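Local coordinates for UPF0201 protein MJ1564 (Methanocaldococcus jannaschii DSM 2661, PDB 2PZZ) that is of unknown function; its fold resembles that of RNA-binding proteins, yet a role in binding RNA is considered unlikely, at residues Glu77-Ala89 with Phe96-Ala110. Residues are numbered along the deposited sequence; the frame is centred on the assembly and turned at random.
Sequences ENATKFYLNKQAA and FDIDTHGGIFVKILA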
loop_
_atom_site.group_PDB
_atom_site.type_symbol
_atom_site.label_atom_id
_atom_site.label_comp_id
_atom_site.label_asym_id
_atom_site.label_seq_id
_atom_site.Cartn_x
_atom_site.Cartn_y
_atom_site.Cartn_z
ATOM N N GLU A 77 1.419 -27.650 -9.748
ATOM C CA GLU A 77 1.764 -28.492 -10.880
ATOM C C GLU A 77 2.198 -27.767 -12.153
ATOM O O GLU A 77 3.272 -28.039 -12.674
ATOM C CB GLU A 77 0.612 -29.460 -11.182
ATOM C CG GLU A 77 1.042 -30.663 -12.000
ATOM C CD GLU A 77 -0.016 -31.754 -12.021
ATOM O OE1 GLU A 77 0.223 -32.796 -12.669
ATOM O OE2 GLU A 77 -1.081 -31.563 -11.390
ATOM N N ASN A 78 1.378 -26.850 -12.653
ATOM C CA ASN A 78 1.707 -26.133 -13.889
ATOM C C ASN A 78 1.905 -24.633 -13.708
ATOM O O ASN A 78 1.854 -23.876 -14.678
ATOM C CB ASN A 78 0.598 -26.371 -14.914
ATOM C CG ASN A 78 0.138 -27.816 -14.936
ATOM O OD1 ASN A 78 -1.005 -28.128 -14.584
ATOM N ND2 ASN A 78 1.032 -28.708 -15.328
ATOM N N ALA A 79 2.143 -24.200 -12.475
ATOM C CA ALA A 79 2.309 -22.781 -12.216
ATOM C C ALA A 79 3.019 -22.461 -10.906
ATOM O O ALA A 79 3.449 -23.348 -10.180
ATOM C CB ALA A 79 0.948 -22.111 -12.227
ATOM N N THR A 80 3.157 -21.166 -10.644
ATOM C CA THR A 80 3.747 -20.656 -9.415
ATOM C C THR A 80 3.206 -19.244 -9.272
ATOM O O THR A 80 2.809 -18.622 -10.255
ATOM C CB THR A 80 5.295 -20.628 -9.439
ATOM O OG1 THR A 80 5.771 -20.294 -8.128
ATOM C CG2 THR A 80 5.820 -19.598 -10.437
ATOM N N LYS A 81 3.154 -18.745 -8.047
ATOM C CA LYS A 81 2.637 -17.403 -7.820
ATOM C C LYS A 81 3.429 -16.746 -6.706
ATOM O O LYS A 81 4.132 -17.420 -5.958
ATOM C CB LYS A 81 1.157 -17.471 -7.450
ATOM C CG LYS A 81 0.876 -18.285 -6.204
ATOM C CD LYS A 81 -0.607 -18.632 -6.090
ATOM C CE LYS A 81 -0.886 -19.451 -4.831
ATOM N NZ LYS A 81 -2.284 -19.982 -4.808
ATOM N N PHE A 82 3.330 -15.424 -6.623
ATOM C CA PHE A 82 4.038 -14.656 -5.610
ATOM C C PHE A 82 3.610 -13.213 -5.745
ATOM O O PHE A 82 2.902 -12.843 -6.688
ATOM C CB PHE A 82 5.555 -14.786 -5.813
ATOM C CG PHE A 82 6.019 -14.350 -7.179
ATOM C CD1 PHE A 82 6.350 -13.017 -7.426
ATOM C CD2 PHE A 82 6.085 -15.265 -8.229
ATOM C CE1 PHE A 82 6.741 -12.595 -8.701
ATOM C CE2 PHE A 82 6.475 -14.853 -9.516
ATOM C CZ PHE A 82 6.804 -13.513 -9.750
ATOM N N TYR A 83 4.040 -12.398 -4.797
ATOM C CA TYR A 83 3.704 -10.987 -4.794
ATOM C C TYR A 83 4.963 -10.160 -4.944
ATOM O O TYR A 83 6.051 -10.631 -4.650
ATOM C CB TYR A 83 3.012 -10.610 -3.485
ATOM C CG TYR A 83 1.592 -11.110 -3.380
ATOM C CD1 TYR A 83 1.314 -12.431 -3.034
ATOM C CD2 TYR A 83 0.525 -10.261 -3.643
ATOM C CE1 TYR A 83 -0.002 -12.891 -2.953
ATOM C CE2 TYR A 83 -0.791 -10.707 -3.564
ATOM C CZ TYR A 83 -1.044 -12.022 -3.218
ATOM O OH TYR A 83 -2.345 -12.451 -3.134
ATOM N N LEU A 84 4.810 -8.935 -5.435
ATOM C CA LEU A 84 5.941 -8.029 -5.588
ATOM C C LEU A 84 5.585 -6.766 -4.836
ATOM O O LEU A 84 4.422 -6.325 -4.844
ATOM C CB LEU A 84 6.195 -7.690 -7.057
ATOM C CG LEU A 84 6.725 -8.825 -7.936
ATOM C CD1 LEU A 84 6.943 -8.314 -9.357
ATOM C CD2 LEU A 84 8.021 -9.361 -7.355
ATOM N N ASN A 85 6.577 -6.186 -4.174
ATOM C CA ASN A 85 6.337 -4.957 -3.435
ATOM C C ASN A 85 6.040 -3.880 -4.470
ATOM O O ASN A 85 6.795 -3.687 -5.423
ATOM C CB ASN A 85 7.566 -4.576 -2.632
ATOM C CG ASN A 85 7.323 -3.365 -1.774
ATOM O OD1 ASN A 85 6.875 -2.316 -2.262
ATOM N ND2 ASN A 85 7.599 -3.500 -0.484
ATOM N N LYS A 86 4.930 -3.189 -4.283
ATOM C CA LYS A 86 4.492 -2.155 -5.205
ATOM C C LYS A 86 5.376 -0.907 -5.166
ATOM O O LYS A 86 5.575 -0.251 -6.197
ATOM C CB LYS A 86 3.031 -1.806 -4.879
ATOM C CG LYS A 86 2.235 -1.226 -6.014
ATOM C CD LYS A 86 0.757 -1.640 -5.943
ATOM C CE LYS A 86 0.130 -1.330 -4.600
ATOM N NZ LYS A 86 -1.363 -1.254 -4.673
ATOM N N GLN A 87 5.916 -0.595 -3.987
ATOM C CA GLN A 87 6.753 0.594 -3.812
ATOM C C GLN A 87 8.152 0.357 -4.361
ATOM O O GLN A 87 8.747 1.241 -4.983
ATOM C CB GLN A 87 6.799 0.976 -2.326
ATOM C CG GLN A 87 5.407 0.961 -1.669
ATOM C CD GLN A 87 4.392 1.782 -2.451
ATOM O OE1 GLN A 87 3.189 1.483 -2.449
ATOM N NE2 GLN A 87 4.865 2.827 -3.122
ATOM N N ALA A 88 8.675 -0.843 -4.145
ATOM C CA ALA A 88 9.983 -1.182 -4.677
ATOM C C ALA A 88 9.870 -1.208 -6.204
ATOM O O ALA A 88 10.751 -0.728 -6.920
ATOM C CB ALA A 88 10.420 -2.538 -4.160
ATOM N N ALA A 89 8.761 -1.750 -6.696
ATOM C CA ALA A 89 8.534 -1.850 -8.129
ATOM C C ALA A 89 8.447 -0.474 -8.774
ATOM O O ALA A 89 8.885 -0.271 -9.917
ATOM C CB ALA A 89 7.256 -2.638 -8.406
ATOM N N PHE A 96 10.013 -9.116 -2.854
ATOM C CA PHE A 96 8.924 -10.063 -2.615
ATOM C C PHE A 96 7.977 -9.878 -1.416
ATOM O O PHE A 96 7.063 -10.680 -1.217
ATOM C CB PHE A 96 9.514 -11.470 -2.598
ATOM C CG PHE A 96 10.146 -11.857 -3.896
ATOM C CD1 PHE A 96 9.364 -12.028 -5.043
ATOM C CD2 PHE A 96 11.524 -12.013 -3.995
ATOM C CE1 PHE A 96 9.952 -12.348 -6.274
ATOM C CE2 PHE A 96 12.113 -12.332 -5.215
ATOM C CZ PHE A 96 11.321 -12.499 -6.356
ATOM N N ASP A 97 8.172 -8.835 -0.625
ATOM C CA ASP A 97 7.285 -8.593 0.514
ATOM C C ASP A 97 6.098 -7.738 0.062
ATOM O O ASP A 97 6.274 -6.777 -0.685
ATOM C CB ASP A 97 8.051 -7.865 1.612
ATOM C CG ASP A 97 8.587 -6.531 1.146
ATOM O OD1 ASP A 97 9.121 -6.482 0.018
ATOM O OD2 ASP A 97 8.478 -5.540 1.900
ATOM N N ILE A 98 4.889 -8.086 0.496
ATOM C CA ILE A 98 3.717 -7.304 0.116
ATOM C C ILE A 98 3.783 -5.966 0.847
ATOM O O ILE A 98 3.914 -5.932 2.071
ATOM C CB ILE A 98 2.372 -8.000 0.513
ATOM C CG1 ILE A 98 2.193 -9.324 -0.238
ATOM C CG2 ILE A 98 1.201 -7.083 0.199
ATOM C CD1 ILE A 98 2.894 -10.495 0.408
ATOM N N ASP A 99 3.704 -4.867 0.105
ATOM C CA ASP A 99 3.743 -3.548 0.728
ATOM C C ASP A 99 2.400 -3.257 1.395
ATOM O O ASP A 99 1.437 -4.016 1.238
ATOM C CB ASP A 99 4.049 -2.460 -0.307
ATOM C CG ASP A 99 3.014 -2.398 -1.409
ATOM O OD1 ASP A 99 2.988 -3.325 -2.248
ATOM O OD2 ASP A 99 2.228 -1.423 -1.432
ATOM N N THR A 100 2.345 -2.154 2.138
ATOM C CA THR A 100 1.127 -1.750 2.837
ATOM C C THR A 100 -0.060 -1.618 1.883
ATOM O O THR A 100 -1.221 -1.719 2.297
ATOM C CB THR A 100 1.319 -0.384 3.544
ATOM O OG1 THR A 100 2.406 -0.469 4.477
ATOM C CG2 THR A 100 0.062 0.014 4.286
ATOM N N HIS A 101 0.230 -1.390 0.605
ATOM C CA HIS A 101 -0.836 -1.214 -0.370
ATOM C C HIS A 101 -1.247 -2.419 -1.223
ATOM O O HIS A 101 -1.926 -2.255 -2.230
ATOM C CB HIS A 101 -0.520 0.001 -1.249
ATOM C CG HIS A 101 -0.654 1.305 -0.524
ATOM N ND1 HIS A 101 -0.107 1.521 0.723
ATOM C CD2 HIS A 101 -1.286 2.452 -0.857
ATOM C CE1 HIS A 101 -0.398 2.744 1.127
ATOM N NE2 HIS A 101 -1.113 3.331 0.186
ATOM N N GLY A 102 -0.852 -3.624 -0.824
ATOM C CA GLY A 102 -1.283 -4.804 -1.561
ATOM C C GLY A 102 -0.307 -5.567 -2.429
ATOM O O GLY A 102 -0.484 -6.766 -2.658
ATOM N N GLY A 103 0.723 -4.899 -2.933
ATOM C CA GLY A 103 1.672 -5.596 -3.779
ATOM C C GLY A 103 1.067 -5.934 -5.129
ATOM O O GLY A 103 -0.094 -5.615 -5.408
ATOM N N ILE A 104 1.873 -6.562 -5.980
ATOM C CA ILE A 104 1.447 -6.956 -7.307
ATOM C C ILE A 104 1.389 -8.476 -7.252
ATOM O O ILE A 104 2.383 -9.124 -6.966
ATOM C CB ILE A 104 2.477 -6.523 -8.410
ATOM C CG1 ILE A 104 2.621 -4.988 -8.452
ATOM C CG2 ILE A 104 2.002 -6.979 -9.793
ATOM C CD1 ILE A 104 3.325 -4.409 -7.271
ATOM N N PHE A 105 0.212 -9.036 -7.499
ATOM C CA PHE A 105 0.038 -10.480 -7.467
ATOM C C PHE A 105 0.428 -11.049 -8.826
ATOM O O PHE A 105 -0.161 -10.684 -9.834
ATOM C CB PHE A 105 -1.423 -10.809 -7.156
ATOM C CG PHE A 105 -1.721 -12.275 -7.158
ATOM C CD1 PHE A 105 -0.827 -13.177 -6.592
ATOM C CD2 PHE A 105 -2.911 -12.751 -7.697
ATOM C CE1 PHE A 105 -1.113 -14.547 -6.560
ATOM C CE2 PHE A 105 -3.213 -14.112 -7.671
ATOM C CZ PHE A 105 -2.310 -15.015 -7.100
ATOM N N VAL A 106 1.407 -11.949 -8.836
ATOM C CA VAL A 106 1.913 -12.540 -10.073
ATOM C C VAL A 106 1.797 -14.058 -10.193
ATOM O O VAL A 106 2.263 -14.802 -9.326
ATOM C CB VAL A 106 3.413 -12.213 -10.280
ATOM C CG1 VAL A 106 3.887 -12.815 -11.597
ATOM C CG2 VAL A 106 3.647 -10.703 -10.245
ATOM N N LYS A 107 1.235 -14.504 -11.312
ATOM C CA LYS A 107 1.066 -15.930 -11.582
ATOM C C LYS A 107 1.711 -16.300 -12.917
ATOM O O LYS A 107 1.362 -15.757 -13.970
ATOM C CB LYS A 107 -0.426 -16.270 -11.624
ATOM C CG LYS A 107 -0.756 -17.725 -11.364
ATOM C CD LYS A 107 -2.227 -18.026 -11.662
ATOM C CE LYS A 107 -3.173 -17.062 -10.957
ATOM N NZ LYS A 107 -3.156 -17.250 -9.481
ATOM N N ILE A 108 2.663 -17.220 -12.869
ATOM C CA ILE A 108 3.342 -17.671 -14.069
ATOM C C ILE A 108 2.807 -19.057 -14.425
ATOM O O ILE A 108 2.989 -20.006 -13.658
ATOM C CB ILE A 108 4.848 -17.756 -13.841
ATOM C CG1 ILE A 108 5.413 -16.351 -13.612
ATOM C CG2 ILE A 108 5.510 -18.444 -15.025
ATOM C CD1 ILE A 108 6.859 -16.331 -13.107
ATOM N N LEU A 109 2.151 -19.164 -15.580
ATOM C CA LEU A 109 1.560 -20.423 -16.027
ATOM C C LEU A 109 2.362 -21.078 -17.148
ATOM O O LEU A 109 2.676 -20.447 -18.156
ATOM C CB LEU A 109 0.126 -20.187 -16.517
ATOM C CG LEU A 109 -0.763 -19.241 -15.697
ATOM C CD1 LEU A 109 -2.093 -19.026 -16.418
ATOM C CD2 LEU A 109 -0.999 -19.818 -14.306
ATOM N N ALA A 110 2.696 -22.349 -16.965
ATOM C CA ALA A 110 3.443 -23.098 -17.974
ATOM C C ALA A 110 2.428 -23.717 -18.930
ATOM O O ALA A 110 1.370 -24.155 -18.488
ATOM C CB ALA A 110 4.260 -24.195 -17.307
#
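Strands 79-84 and 104-109 run antiparallel, their axes 4.6 Å apart at closest approach, and pair from Ala79-Leu109 to Leu84-Ile104 at one edge of the chain's five-stranded antiparallel sheet, 79-84 being the edge strand and 3-10 lying on the other side of 104-109. Thr80, Phe82 and Leu84 each exchange two backbone hydrogen bonds with Ile108, Val106 and Ile104, and Ala110 N extends the ladder to Asn78 O.

On the face of the sheet that carries Phe82, Leu84 and Val106, helix 64-73 packs on Phe82 and helix 16-26 on Leu84. Val106 CB lies over one face of the Phe82 ring, a CH-pi contact 3.9 Å from its centroid, while Ile108 CD1 reaches the ring's edge. Phe96, arriving from the returning loop, turns its edge toward the Phe82 face in an offset edge-to-face pair, planes at 82°, and its CE1 also meets Leu84 CD2.

On the other face Tyr83 and Phe105 form an offset stack, centroids 4.9 Å apart and planes at 26°. Phe105 has CG anti to its backbone N (chi1 178°), which carries CD1 over the tyrosine ring, 3.6 Å from Tyr83 CZ; Ile98 CG1 packs against Tyr83 CB. A serine in place of Tyr83 would probably leave Phe105 without its stacking partner and strip Ile98 of its contact with the ring.

Beyond the strands, Asn85 N-caps helix 86-90, its OD1 accepting from the backbone N of Gln87 and Ala88. Asp99 joins the loop to this helix start: Lys86 N donates to its OD1 from above the carboxylate plane, and OD2 accepts from His101 N in an Asx turn. The bent Lys86 chain, whose ammonium also forms a salt bridge with Glu14, brings NZ to 2.7 Å from His101 O, above the carbonyl plane.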